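Local atomic coordinates of lectin (Trichosanthes anguina, PDB entry 4HR6), a protein that binds galactosides as a seed lectin and is a nontoxic, three-chain homologue of type II ribosome-inactivating proteins. Residues L145-C149 / L161-V165; L189-A193 / N214-V218; Y198-I204 / L244-H250; A234-S240 / N257-V261. All blocks are in the same frame, centred on the assembly; numbering follows the deposited sequence.

Contact 1: L145-C149 / L161-V165; sequences LDDMC and LEECV
C149 and C164 both turn SG beside the backbone N, anti to the carbonyl carbon (chi1 -78° and -58°), and from these positions the two sulfurs meet in a disulfide. The bond, C149 SG to C164 SG at 2.0 Å, ties C149 of strand 148-153 to C164, two residues after E162 of the partner strand. Next to it C149 and E162 form an antiparallel hydrogen-bonded pair: C149 N gives to E162 O at 2.8 Å, and E162 N returns an almost straight bond to C149 O at 2.9 Å. M148 bends at chi3 (83°), which lays its CE over the E162–E163 peptide, 3.3 Å from E162 C. L161 reaches back with CD2 to the C149 backbone, and its CD1 meets L145 CD2 at 4.2 Å, the two side chains crossing at about a right angle. Beside the disulfide a water gives to D147 O and E163 OE1 and accepts from C164 N, joining the two segments. The carboxylate of D147 turns to other chains of the assembly, where it forms a salt bridge with K14 of a neighbouring lectin chain. The whole is a disulfide-closed beta hairpin, 148-153 with 158-163, within a ricin-type beta-trefoil domain.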
loop_
_atom_site.group_PDB
_atom_site.type_symbol
_atom_site.label_atom_id
_atom_site.label_comp_id
_atom_site.label_asym_id
_atom_site.label_seq_id
_atom_site.Cartn_x
_atom_site.Cartn_y
_atom_site.Cartn_z
ATOM N N LEU C 145 -5.446 9.381 -13.154
ATOM C CA LEU C 145 -5.288 8.903 -14.515
ATOM C C LEU C 145 -4.461 9.867 -15.358
ATOM O O LEU C 145 -4.314 11.055 -15.032
ATOM C CB LEU C 145 -6.624 8.575 -15.177
ATOM C CG LEU C 145 -7.349 9.664 -15.941
ATOM C CD1 LEU C 145 -8.533 9.043 -16.675
ATOM C CD2 LEU C 145 -7.764 10.770 -14.981
ATOM N N ASP C 146 -3.866 9.306 -16.406
ATOM C CA ASP C 146 -2.977 10.027 -17.302
ATOM C C ASP C 146 -1.750 10.505 -16.556
ATOM O O ASP C 146 -1.059 11.418 -17.004
ATOM C CB ASP C 146 -3.724 11.210 -17.961
ATOM C CG ASP C 146 -3.337 11.417 -19.421
ATOM O OD1 ASP C 146 -2.808 10.470 -20.049
ATOM O OD2 ASP C 146 -3.577 12.526 -19.950
ATOM N N ASP C 147 -1.466 9.877 -15.421
ATOM C CA ASP C 147 -0.323 10.251 -14.583
ATOM C C ASP C 147 -0.296 11.704 -14.150
ATOM O O ASP C 147 0.779 12.297 -13.979
ATOM C CB ASP C 147 0.973 9.899 -15.295
ATOM C CG ASP C 147 0.976 8.490 -15.757
ATOM O OD1 ASP C 147 0.948 7.608 -14.875
ATOM O OD2 ASP C 147 0.956 8.274 -16.980
ATOM N N MET C 148 -1.478 12.257 -13.921
ATOM C CA MET C 148 -1.586 13.625 -13.432
ATOM C C MET C 148 -1.769 13.654 -11.921
ATOM O O MET C 148 -2.263 12.690 -11.343
ATOM C CB MET C 148 -2.727 14.314 -14.144
ATOM C CG MET C 148 -2.388 14.565 -15.598
ATOM S SD MET C 148 -3.677 15.468 -16.444
ATOM C CE MET C 148 -3.269 17.147 -15.969
ATOM N N CYS C 149 -1.358 14.765 -11.306
ATOM C CA CYS C 149 -1.293 14.933 -9.854
ATOM C C CYS C 149 -2.411 15.849 -9.322
ATOM O O CYS C 149 -2.692 16.894 -9.920
ATOM C CB CYS C 149 0.041 15.571 -9.470
ATOM S SG CYS C 149 1.504 14.491 -9.439
ATOM N N LEU C 161 -6.860 17.967 -11.092
ATOM C CA LEU C 161 -5.657 17.374 -11.664
ATOM C C LEU C 161 -4.871 18.318 -12.569
ATOM O O LEU C 161 -5.409 18.929 -13.495
ATOM C CB LEU C 161 -6.025 16.093 -12.410
ATOM C CG LEU C 161 -6.530 15.000 -11.467
ATOM C CD1 LEU C 161 -7.175 13.864 -12.246
ATOM C CD2 LEU C 161 -5.392 14.504 -10.599
ATOM N N GLU C 162 -3.589 18.441 -12.261
ATOM C CA GLU C 162 -2.645 19.177 -13.065
ATOM C C GLU C 162 -1.494 18.225 -13.389
ATOM O O GLU C 162 -1.421 17.125 -12.843
ATOM C CB GLU C 162 -2.146 20.389 -12.282
ATOM C CG GLU C 162 -3.213 21.469 -12.099
ATOM C CD GLU C 162 -3.561 22.191 -13.402
ATOM O OE1 GLU C 162 -4.747 22.537 -13.604
ATOM O OE2 GLU C 162 -2.653 22.401 -14.234
ATOM N N GLU C 163 -0.620 18.645 -14.294
ATOM C CA GLU C 163 0.574 17.901 -14.616
ATOM C C GLU C 163 1.476 17.915 -13.394
ATOM O O GLU C 163 1.697 18.968 -12.792
ATOM C CB GLU C 163 1.309 18.538 -15.803
ATOM C CG GLU C 163 2.088 17.553 -16.661
ATOM C CD GLU C 163 1.197 16.737 -17.589
ATOM O OE1 GLU C 163 1.359 15.498 -17.636
ATOM O OE2 GLU C 163 0.333 17.327 -18.273
ATOM N N CYS C 164 2.013 16.750 -13.046
ATOM C CA CYS C 164 2.915 16.635 -11.909
ATOM C C CYS C 164 4.175 17.431 -12.121
ATOM O O CYS C 164 4.744 17.406 -13.207
ATOM C CB CYS C 164 3.304 15.173 -11.671
ATOM S SG CYS C 164 1.890 14.116 -11.379
ATOM N N VAL C 165 4.616 18.114 -11.068
ATOM C CA VAL C 165 5.851 18.882 -11.098
ATOM C C VAL C 165 6.573 18.633 -9.775
ATOM O O VAL C 165 6.101 19.066 -8.723
ATOM C CB VAL C 165 5.594 20.396 -11.267
ATOM C CG1 VAL C 165 6.910 21.129 -11.501
ATOM C CG2 VAL C 165 4.614 20.661 -12.403
HETATM O O HOH W 1 2.034 14.471 -15.135
#

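Contact 2: L189-A193 / N214-V218; sequences LCVTA and NQRWV
W217 presents the N-H edge of its indole to the backbone of V191: NE1 gives to V191 O at 3.2 Å in a nearly straight bond (175°). The oxygen lies in the ring plane, although the donor stands well above the plane of the carbonyl. Packing is close around this bond, where V191 CG1 comes to 3.8 Å from W217 NE1, the two side chains crossing at about a right angle. A second grip follows two residues on, A193 N giving to N214 O at 3.0 Å. Alongside, Q215 runs extended beyond CG, side by side with T192, and its NE2 gives to T192 OG1 at 3.0 Å. That hydroxyl in turn gives to C190 O at 2.8 Å, so it is held as acceptor and donor at once. The amide of Q215 is further fixed by N208 O and D210 N, and NE2 also packs on CB of C190, whose sulfur is bonded to C209. The looser side is at N214, which is partly exposed: CB stands 4.1 Å from A193 CB, and OD1 is hydrogen-bonded to S212 OG and only brushes T192 CG2. Strand 189-194 is thus bound to an irregular chain through the Q-x-W sequence Q215–W217, a signature of the ricin-type beta-trefoil, with the tryptophan directed into the hydrophobic core.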
loop_
_atom_site.group_PDB
_atom_site.type_symbol
_atom_site.label_atom_id
_atom_site.label_comp_id
_atom_site.label_asym_id
_atom_site.label_seq_id
_atom_site.Cartn_x
_atom_site.Cartn_y
_atom_site.Cartn_z
ATOM N N LEU C 189 -6.572 22.736 6.757
ATOM C CA LEU C 189 -7.354 22.517 5.535
ATOM C C LEU C 189 -7.462 21.043 5.104
ATOM O O LEU C 189 -6.459 20.361 4.924
ATOM C CB LEU C 189 -6.718 23.320 4.398
ATOM C CG LEU C 189 -6.667 24.841 4.580
ATOM C CD1 LEU C 189 -5.943 25.496 3.416
ATOM C CD2 LEU C 189 -8.077 25.400 4.716
ATOM N N CYS C 190 -8.686 20.577 4.888
ATOM C CA CYS C 190 -8.964 19.177 4.633
ATOM C C CYS C 190 -9.654 18.991 3.300
ATOM O O CYS C 190 -10.493 19.796 2.919
ATOM C CB CYS C 190 -9.885 18.628 5.720
ATOM S SG CYS C 190 -9.068 18.005 7.203
ATOM N N VAL C 191 -9.314 17.912 2.602
ATOM C CA VAL C 191 -10.052 17.490 1.424
ATOM C C VAL C 191 -11.436 17.079 1.894
ATOM O O VAL C 191 -11.561 16.269 2.800
ATOM C CB VAL C 191 -9.349 16.316 0.706
ATOM C CG1 VAL C 191 -10.236 15.712 -0.363
ATOM C CG2 VAL C 191 -8.026 16.781 0.111
ATOM N N THR C 192 -12.472 17.638 1.269
ATOM C CA THR C 192 -13.850 17.528 1.777
ATOM C C THR C 192 -14.840 17.374 0.650
ATOM O O THR C 192 -14.713 18.031 -0.366
ATOM C CB THR C 192 -14.268 18.801 2.538
ATOM O OG1 THR C 192 -13.231 19.212 3.440
ATOM C CG2 THR C 192 -15.575 18.561 3.301
ATOM N N ALA C 193 -15.828 16.515 0.840
ATOM C CA ALA C 193 -16.914 16.369 -0.110
ATOM C C ALA C 193 -18.065 17.378 0.180
ATOM O O ALA C 193 -18.721 17.292 1.223
ATOM C CB ALA C 193 -17.439 14.946 -0.066
ATOM N N ASN C 214 -17.311 13.897 6.056
ATOM C CA ASN C 214 -16.993 14.050 4.645
ATOM C C ASN C 214 -15.569 14.566 4.460
ATOM O O ASN C 214 -15.240 15.106 3.415
ATOM C CB ASN C 214 -18.022 14.949 3.971
ATOM C CG ASN C 214 -18.400 16.135 4.828
ATOM O OD1 ASN C 214 -17.532 16.888 5.288
ATOM N ND2 ASN C 214 -19.703 16.303 5.064
ATOM N N GLN C 215 -14.734 14.374 5.483
ATOM C CA GLN C 215 -13.304 14.664 5.415
ATOM C C GLN C 215 -12.465 13.404 5.733
ATOM O O GLN C 215 -11.278 13.505 6.054
ATOM C CB GLN C 215 -12.955 15.801 6.386
ATOM C CG GLN C 215 -13.744 17.077 6.145
ATOM C CD GLN C 215 -13.299 18.227 7.030
ATOM O OE1 GLN C 215 -13.092 18.056 8.224
ATOM N NE2 GLN C 215 -13.156 19.408 6.442
ATOM N N ARG C 216 -13.090 12.231 5.650
ATOM C CA ARG C 216 -12.458 10.976 6.076
ATOM C C ARG C 216 -12.384 9.991 4.931
ATOM O O ARG C 216 -13.408 9.574 4.397
ATOM C CB ARG C 216 -13.202 10.322 7.246
ATOM C CG ARG C 216 -12.451 9.131 7.857
ATOM C CD ARG C 216 -13.052 8.637 9.172
ATOM N NE ARG C 216 -12.774 7.220 9.418
ATOM C CZ ARG C 216 -13.437 6.438 10.275
ATOM N NH1 ARG C 216 -14.448 6.901 11.014
ATOM N NH2 ARG C 216 -13.097 5.167 10.393
ATOM N N TRP C 217 -11.154 9.589 4.609
ATOM C CA TRP C 217 -10.850 8.803 3.408
ATOM C C TRP C 217 -10.024 7.570 3.740
ATOM O O TRP C 217 -9.190 7.617 4.631
ATOM C CB TRP C 217 -10.054 9.677 2.446
ATOM C CG TRP C 217 -10.750 10.943 2.163
ATOM C CD1 TRP C 217 -10.482 12.183 2.696
ATOM C CD2 TRP C 217 -11.871 11.108 1.307
ATOM N NE1 TRP C 217 -11.356 13.102 2.196
ATOM C CE2 TRP C 217 -12.229 12.468 1.349
ATOM C CE3 TRP C 217 -12.614 10.233 0.505
ATOM C CZ2 TRP C 217 -13.288 12.975 0.612
ATOM C CZ3 TRP C 217 -13.669 10.736 -0.219
ATOM C CH2 TRP C 217 -13.995 12.094 -0.166
ATOM N N VAL C 218 -10.241 6.484 3.002
ATOM C CA VAL C 218 -9.386 5.305 3.116
ATOM C C VAL C 218 -8.849 4.860 1.742
ATOM O O VAL C 218 -9.608 4.690 0.768
ATOM C CB VAL C 218 -10.098 4.146 3.857
ATOM C CG1 VAL C 218 -11.401 3.754 3.180
ATOM C CG2 VAL C 218 -9.174 2.943 3.987
#

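Contact 3: Y198-I204 / L244-H250; sequences YDNWKVI and LKKIILH. With AMG (methyl alpha-D-galactopyranoside), chain E.
I204 N gives to I247 O at 2.8 Å and L249 N to K202 O at 2.9 Å, joining the two antiparallel strands on either side of the V203–I248 non-hydrogen-bonded pair. One water links K202 N with L249 O, another I204 O with I247 N. D199 OD2 accepts from AMG O6 at 3.0 Å. Outward, I248 CG2 packs on V203 CG2 at 4.0 Å, and its CD1 on W201 CB. I204 reaches I247 CG2 with CG1 and L249 CB with CD1. Y198 CD1 meets K246 CG at 3.9 Å, and its OH ends 3.3 Å from L244 CD2. H250 turns CG anti to its N (chi1 -166°) and sets CD2 over one face of the W201 indole, the planes inclined at 45°. The other imidazole face meets the galactoside, AMG C3 4.0 Å from H250 CE1. The imidazole over C3 and C4 and the probably charged carboxylate at O6 are consistent with sugar recognition through ring carbons and the O6 hydroxyl.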
loop_
_atom_site.group_PDB
_atom_site.type_symbol
_atom_site.label_atom_id
_atom_site.label_comp_id
_atom_site.label_asym_id
_atom_site.label_seq_id
_atom_site.Cartn_x
_atom_site.Cartn_y
_atom_site.Cartn_z
ATOM N N TYR C 198 -22.229 17.789 -9.295
ATOM C CA TYR C 198 -21.952 17.775 -10.727
ATOM C C TYR C 198 -22.476 16.429 -11.232
ATOM O O TYR C 198 -22.176 15.388 -10.646
ATOM C CB TYR C 198 -20.451 17.919 -10.994
ATOM C CG TYR C 198 -20.100 18.126 -12.452
ATOM C CD1 TYR C 198 -19.892 19.406 -12.963
ATOM C CD2 TYR C 198 -19.979 17.045 -13.324
ATOM C CE1 TYR C 198 -19.571 19.603 -14.299
ATOM C CE2 TYR C 198 -19.662 17.231 -14.659
ATOM C CZ TYR C 198 -19.459 18.511 -15.141
ATOM O OH TYR C 198 -19.141 18.699 -16.463
ATOM N N ASP C 199 -23.286 16.452 -12.288
ATOM C CA ASP C 199 -23.982 15.249 -12.772
ATOM C C ASP C 199 -24.662 14.474 -11.633
ATOM O O ASP C 199 -24.738 13.247 -11.679
ATOM C CB ASP C 199 -23.023 14.322 -13.550
ATOM C CG ASP C 199 -22.434 14.980 -14.806
ATOM O OD1 ASP C 199 -23.068 15.888 -15.386
ATOM O OD2 ASP C 199 -21.327 14.572 -15.226
ATOM N N ASN C 200 -25.168 15.199 -10.634
ATOM C CA ASN C 200 -25.869 14.617 -9.469
ATOM C C ASN C 200 -24.970 13.817 -8.517
ATOM O O ASN C 200 -25.388 12.807 -7.945
ATOM C CB ASN C 200 -27.096 13.786 -9.910
ATOM C CG ASN C 200 -28.397 14.571 -9.835
ATOM O OD1 ASN C 200 -29.410 14.069 -9.338
ATOM N ND2 ASN C 200 -28.373 15.809 -10.322
ATOM N N TRP C 201 -23.739 14.296 -8.340
ATOM C CA TRP C 201 -22.765 13.685 -7.432
ATOM C C TRP C 201 -21.977 14.790 -6.724
ATOM O O TRP C 201 -21.694 15.834 -7.317
ATOM C CB TRP C 201 -21.792 12.798 -8.207
ATOM C CG TRP C 201 -22.399 11.613 -8.927
ATOM C CD1 TRP C 201 -22.597 11.489 -10.274
ATOM C CD2 TRP C 201 -22.833 10.373 -8.345
ATOM N NE1 TRP C 201 -23.147 10.256 -10.565
ATOM C CE2 TRP C 201 -23.303 9.555 -9.401
ATOM C CE3 TRP C 201 -22.877 9.876 -7.037
ATOM C CZ2 TRP C 201 -23.798 8.270 -9.188
ATOM C CZ3 TRP C 201 -23.383 8.597 -6.827
ATOM C CH2 TRP C 201 -23.832 7.810 -7.897
ATOM N N LYS C 202 -21.595 14.553 -5.473
ATOM C CA LYS C 202 -20.942 15.584 -4.667
ATOM C C LYS C 202 -19.547 15.902 -5.187
ATOM O O LYS C 202 -18.868 15.027 -5.729
ATOM C CB LYS C 202 -20.898 15.159 -3.205
ATOM C CG LYS C 202 -22.291 15.008 -2.595
ATOM C CD LYS C 202 -22.329 14.013 -1.442
ATOM C CE LYS C 202 -21.840 14.632 -0.143
ATOM N NZ LYS C 202 -22.883 15.476 0.507
ATOM N N VAL C 203 -19.137 17.159 -5.034
ATOM C CA VAL C 203 -17.884 17.650 -5.575
ATOM C C VAL C 203 -16.888 17.840 -4.437
ATOM O O VAL C 203 -17.253 18.300 -3.346
ATOM C CB VAL C 203 -18.079 18.977 -6.352
ATOM C CG1 VAL C 203 -16.764 19.704 -6.566
ATOM C CG2 VAL C 203 -18.746 18.715 -7.701
ATOM N N ILE C 204 -15.629 17.486 -4.704
ATOM C CA ILE C 204 -14.594 17.492 -3.687
ATOM C C ILE C 204 -13.843 18.801 -3.748
ATOM O O ILE C 204 -13.417 19.234 -4.818
ATOM C CB ILE C 204 -13.554 16.353 -3.881
ATOM C CG1 ILE C 204 -14.224 14.997 -4.127
ATOM C CG2 ILE C 204 -12.621 16.279 -2.667
ATOM C CD1 ILE C 204 -15.129 14.533 -3.018
ATOM N N LEU C 244 -12.372 19.047 -17.320
ATOM C CA LEU C 244 -13.534 19.518 -16.552
ATOM C C LEU C 244 -13.194 20.146 -15.200
ATOM O O LEU C 244 -14.035 20.827 -14.609
ATOM C CB LEU C 244 -14.550 18.381 -16.330
ATOM C CG LEU C 244 -15.405 18.002 -17.543
ATOM C CD1 LEU C 244 -16.266 16.782 -17.260
ATOM C CD2 LEU C 244 -16.269 19.179 -17.992
ATOM N N LYS C 245 -11.983 19.895 -14.697
ATOM C CA LYS C 245 -11.544 20.415 -13.401
ATOM C C LYS C 245 -12.433 19.994 -12.210
ATOM O O LYS C 245 -12.440 20.674 -11.184
ATOM C CB LYS C 245 -11.420 21.945 -13.459
ATOM C CG LYS C 245 -10.015 22.442 -13.729
ATOM C CD LYS C 245 -9.565 22.164 -15.146
ATOM C CE LYS C 245 -8.182 22.749 -15.402
ATOM N NZ LYS C 245 -8.146 24.227 -15.198
ATOM N N LYS C 246 -13.160 18.877 -12.345
ATOM C CA LYS C 246 -14.076 18.401 -11.294
ATOM C C LYS C 246 -13.760 16.981 -10.772
ATOM O O LYS C 246 -13.866 15.983 -11.504
ATOM C CB LYS C 246 -15.544 18.460 -11.767
ATOM C CG LYS C 246 -16.333 19.688 -11.298
ATOM C CD LYS C 246 -16.126 20.887 -12.216
ATOM C CE LYS C 246 -17.011 22.077 -11.850
ATOM N NZ LYS C 246 -16.309 23.103 -11.025
ATOM N N ILE C 247 -13.396 16.913 -9.492
ATOM C CA ILE C 247 -13.304 15.652 -8.760
ATOM C C ILE C 247 -14.596 15.470 -7.968
ATOM O O ILE C 247 -14.975 16.340 -7.184
ATOM C CB ILE C 247 -12.112 15.642 -7.779
ATOM C CG1 ILE C 247 -10.822 16.050 -8.491
ATOM C CG2 ILE C 247 -11.977 14.269 -7.111
ATOM C CD1 ILE C 247 -10.532 15.233 -9.736
ATOM N N ILE C 248 -15.262 14.341 -8.179
ATOM C CA ILE C 248 -16.518 14.050 -7.518
ATOM C C ILE C 248 -16.434 12.762 -6.693
ATOM O O ILE C 248 -15.456 12.023 -6.788
ATOM C CB ILE C 248 -17.672 13.925 -8.542
ATOM C CG1 ILE C 248 -17.493 12.696 -9.436
ATOM C CG2 ILE C 248 -17.770 15.197 -9.380
ATOM C CD1 ILE C 248 -18.656 12.427 -10.368
ATOM N N LEU C 249 -17.489 12.509 -5.917
ATOM C CA LEU C 249 -17.632 11.327 -5.082
ATOM C C LEU C 249 -18.713 10.437 -5.668
ATOM O O LEU C 249 -19.888 10.771 -5.631
ATOM C CB LEU C 249 -18.005 11.745 -3.659
ATOM C CG LEU C 249 -18.003 10.670 -2.571
ATOM C CD1 LEU C 249 -16.639 10.008 -2.449
ATOM C CD2 LEU C 249 -18.390 11.302 -1.247
ATOM N N HIS C 250 -18.310 9.288 -6.193
ATOM C CA HIS C 250 -19.156 8.500 -7.070
ATOM C C HIS C 250 -19.322 7.076 -6.566
ATOM O O HIS C 250 -18.585 6.628 -5.701
ATOM C CB HIS C 250 -18.515 8.498 -8.463
ATOM C CG HIS C 250 -19.418 8.018 -9.552
ATOM N ND1 HIS C 250 -19.513 6.690 -9.907
ATOM C CD2 HIS C 250 -20.254 8.688 -10.376
ATOM C CE1 HIS C 250 -20.375 6.562 -10.901
ATOM N NE2 HIS C 250 -20.838 7.759 -11.204
HETATM C C1 AMG E . -19.356 8.440 -16.205
HETATM C C2 AMG E . -18.122 7.850 -15.519
HETATM C C3 AMG E . -18.258 7.909 -13.994
HETATM C C4 AMG E . -18.575 9.334 -13.557
HETATM C C5 AMG E . -19.760 9.896 -14.359
HETATM C C6 AMG E . -20.037 11.366 -14.055
HETATM C C7 AMG E . -21.410 7.537 -17.008
HETATM O O1 AMG E . -20.523 7.663 -15.899
HETATM O O2 AMG E . -17.952 6.505 -15.972
HETATM O O3 AMG E . -17.057 7.470 -13.340
HETATM O O4 AMG E . -17.404 10.143 -13.724
HETATM O O5 AMG E . -19.521 9.783 -15.762
HETATM O O6 AMG E . -21.388 11.662 -14.437
HETATM O O HOH W 2 -22.082 11.854 -4.134
HETATM O O HOH W 3 -12.583 19.109 -7.855
#

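Contact 4: A234-S240 / N257-V261; sequences AMDVARS and NQQWV. With AMG (methyl alpha-D-galactopyranoside), chain E.
D236 and N257 cross obliquely, their carboxylate and amide planes 83° apart, and both turn their polar ends to the galactoside. D236 OD1 accepts from AMG O3 at 2.6 Å and OD2 from AMG O4 at 3.1 Å. N257 has CG between its backbone N and carbonyl carbon (chi1 61°), which carries ND2 to AMG O3 at 2.8 Å and to V237 O at 3.2 Å. That carbonyl also accepts from S240 N, the two donors arriving from opposite faces of its plane, while R239 N gives to AMG O4. Q258, its amide plane 69° from the carboxylate, meets D236 OD1 on the anti side with NE2 at 3.1 Å. This second-shell amide, held through OE1 by H253 N and G254 N, probably helps position the carboxylate. V237 N gives to N257 O at 3.0 Å. W260 points its N-H edge at M235 O in a weak bond, beside which a water gives to M235 O and Q258 O. It crosses M235 at about a right angle, the M235 sulfur standing at a distance above the indole face in a Met-aromatic contact. Strand 234-237 pairs with strand 247-250, and W260 and V237 pack against L161 of strand 158-163.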
loop_
_atom_site.group_PDB
_atom_site.type_symbol
_atom_site.label_atom_id
_atom_site.label_comp_id
_atom_site.label_asym_id
_atom_site.label_seq_id
_atom_site.Cartn_x
_atom_site.Cartn_y
_atom_site.Cartn_z
ATOM N N ALA C 234 -16.323 6.393 -3.940
ATOM C CA ALA C 234 -14.933 6.615 -4.346
ATOM C C ALA C 234 -14.716 7.961 -5.019
ATOM O O ALA C 234 -15.554 8.444 -5.766
ATOM C CB ALA C 234 -14.522 5.526 -5.313
ATOM N N MET C 235 -13.552 8.534 -4.770
ATOM C CA MET C 235 -13.071 9.701 -5.472
ATOM C C MET C 235 -12.946 9.349 -6.962
ATOM O O MET C 235 -12.569 8.230 -7.325
ATOM C CB MET C 235 -11.735 10.120 -4.867
ATOM C CG MET C 235 -11.355 11.557 -5.107
ATOM S SD MET C 235 -9.986 12.124 -4.083
ATOM C CE MET C 235 -10.695 12.008 -2.455
ATOM N N ASP C 236 -13.301 10.302 -7.821
ATOM C CA ASP C 236 -13.632 10.000 -9.213
ATOM C C ASP C 236 -13.440 11.253 -10.062
ATOM O O ASP C 236 -13.962 12.323 -9.733
ATOM C CB ASP C 236 -15.079 9.479 -9.284
ATOM C CG ASP C 236 -15.604 9.309 -10.716
ATOM O OD1 ASP C 236 -16.407 8.378 -10.974
ATOM O OD2 ASP C 236 -15.234 10.112 -11.576
ATOM N N VAL C 237 -12.674 11.105 -11.140
ATOM C CA VAL C 237 -12.455 12.161 -12.112
ATOM C C VAL C 237 -13.649 12.163 -13.064
ATOM O O VAL C 237 -13.862 11.200 -13.811
ATOM C CB VAL C 237 -11.141 11.972 -12.906
ATOM C CG1 VAL C 237 -10.889 13.170 -13.820
ATOM C CG2 VAL C 237 -9.957 11.785 -11.961
ATOM N N ALA C 238 -14.435 13.240 -13.010
ATOM C CA ALA C 238 -15.715 13.335 -13.729
ATOM C C ALA C 238 -15.552 13.092 -15.222
ATOM O O ALA C 238 -14.741 13.764 -15.871
ATOM C CB ALA C 238 -16.338 14.706 -13.493
ATOM N N ARG C 239 -16.303 12.118 -15.742
ATOM C CA ARG C 239 -16.351 11.803 -17.181
ATOM C C ARG C 239 -15.015 11.325 -17.751
ATOM O O ARG C 239 -14.800 11.395 -18.957
ATOM N N SER C 240 -14.128 10.840 -16.881
ATOM C CA SER C 240 -12.722 10.599 -17.220
ATOM C C SER C 240 -12.129 11.780 -17.990
ATOM O O SER C 240 -11.299 11.594 -18.880
ATOM C CB SER C 240 -12.565 9.302 -18.025
ATOM O OG SER C 240 -13.263 8.234 -17.405
ATOM N N ASN C 257 -10.519 6.185 -13.997
ATOM C CA ASN C 257 -10.809 7.487 -13.403
ATOM C C ASN C 257 -11.065 7.420 -11.890
ATOM O O ASN C 257 -11.185 8.470 -11.245
ATOM C CB ASN C 257 -11.981 8.185 -14.114
ATOM C CG ASN C 257 -13.263 7.390 -14.035
ATOM O OD1 ASN C 257 -13.238 6.163 -14.072
ATOM N ND2 ASN C 257 -14.389 8.081 -13.910
ATOM N N GLN C 258 -11.136 6.200 -11.339
ATOM C CA GLN C 258 -11.240 5.978 -9.884
ATOM C C GLN C 258 -9.992 5.302 -9.261
ATOM O O GLN C 258 -10.001 4.908 -8.077
ATOM C CB GLN C 258 -12.483 5.140 -9.573
ATOM C CG GLN C 258 -13.771 5.926 -9.640
ATOM C CD GLN C 258 -14.989 5.091 -9.313
ATOM O OE1 GLN C 258 -14.877 3.923 -8.951
ATOM N NE2 GLN C 258 -16.171 5.688 -9.453
ATOM N N GLN C 259 -8.922 5.194 -10.043
ATOM C CA GLN C 259 -7.682 4.568 -9.588
ATOM C C GLN C 259 -6.668 5.651 -9.329
ATOM O O GLN C 259 -6.526 6.568 -10.120
ATOM C CB GLN C 259 -7.165 3.572 -10.632
ATOM C CG GLN C 259 -7.917 2.239 -10.656
ATOM C CD GLN C 259 -7.408 1.304 -11.743
ATOM O OE1 GLN C 259 -6.228 1.337 -12.099
ATOM N NE2 GLN C 259 -8.300 0.466 -12.288
ATOM N N TRP C 260 -5.958 5.528 -8.213
ATOM C CA TRP C 260 -5.010 6.526 -7.745
ATOM C C TRP C 260 -3.780 5.839 -7.168
ATOM O O TRP C 260 -3.836 4.671 -6.789
ATOM C CB TRP C 260 -5.647 7.359 -6.622
ATOM C CG TRP C 260 -6.941 8.011 -6.996
ATOM C CD1 TRP C 260 -8.195 7.470 -6.927
ATOM C CD2 TRP C 260 -7.098 9.325 -7.525
ATOM N NE1 TRP C 260 -9.127 8.375 -7.377
ATOM C CE2 TRP C 260 -8.476 9.532 -7.734
ATOM C CE3 TRP C 260 -6.205 10.362 -7.818
ATOM C CZ2 TRP C 260 -8.984 10.732 -8.253
ATOM C CZ3 TRP C 260 -6.718 11.567 -8.324
ATOM C CH2 TRP C 260 -8.090 11.730 -8.536
ATOM N N VAL C 261 -2.680 6.571 -7.065
ATOM C CA VAL C 261 -1.469 6.034 -6.488
ATOM C C VAL C 261 -0.924 7.079 -5.562
ATOM O O VAL C 261 -0.851 8.245 -5.947
ATOM C CB VAL C 261 -0.401 5.723 -7.569
ATOM C CG1 VAL C 261 0.944 5.405 -6.931
ATOM C CG2 VAL C 261 -0.866 4.596 -8.480
HETATM C C1 AMG E . -19.356 8.440 -16.205
HETATM C C2 AMG E . -18.122 7.850 -15.519
HETATM C C3 AMG E . -18.258 7.909 -13.994
HETATM C C4 AMG E . -18.575 9.334 -13.557
HETATM C C5 AMG E . -19.760 9.896 -14.359
HETATM C C6 AMG E . -20.037 11.366 -14.055
HETATM C C7 AMG E . -21.410 7.537 -17.008
HETATM O O1 AMG E . -20.523 7.663 -15.899
HETATM O O2 AMG E . -17.952 6.505 -15.972
HETATM O O3 AMG E . -17.057 7.470 -13.340
HETATM O O4 AMG E . -17.404 10.143 -13.724
HETATM O O5 AMG E . -19.521 9.783 -15.762
HETATM O O6 AMG E . -21.388 11.662 -14.437
HETATM O O HOH W 4 -11.239 6.307 -6.016
HETATM O O HOH W 5 -15.301 5.849 -15.917
#

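In the fold
All four contacts lie in the second ricin-type beta-trefoil range. Contact 1 closes first along the sequence; the segments of contact 2 then alternate with those of contact 3, as those of contact 3 do with contact 4. Contacts 3 and 4, centres about 10 Å apart, are joined by strands 234-237 and 247-250 and share the bound galactoside. Contact 2, about 14 Å from contact 3 between centres, reaches the same sheet through strand 189-194, and W217 meets L249 and M235. Contact 1, a separate hairpin about 12 Å from contact 4 between centres, packs L145 and L161 on V237. Side chains from all four contacts pack together beneath or beside the sugar site, probably as parts of one trefoil interior.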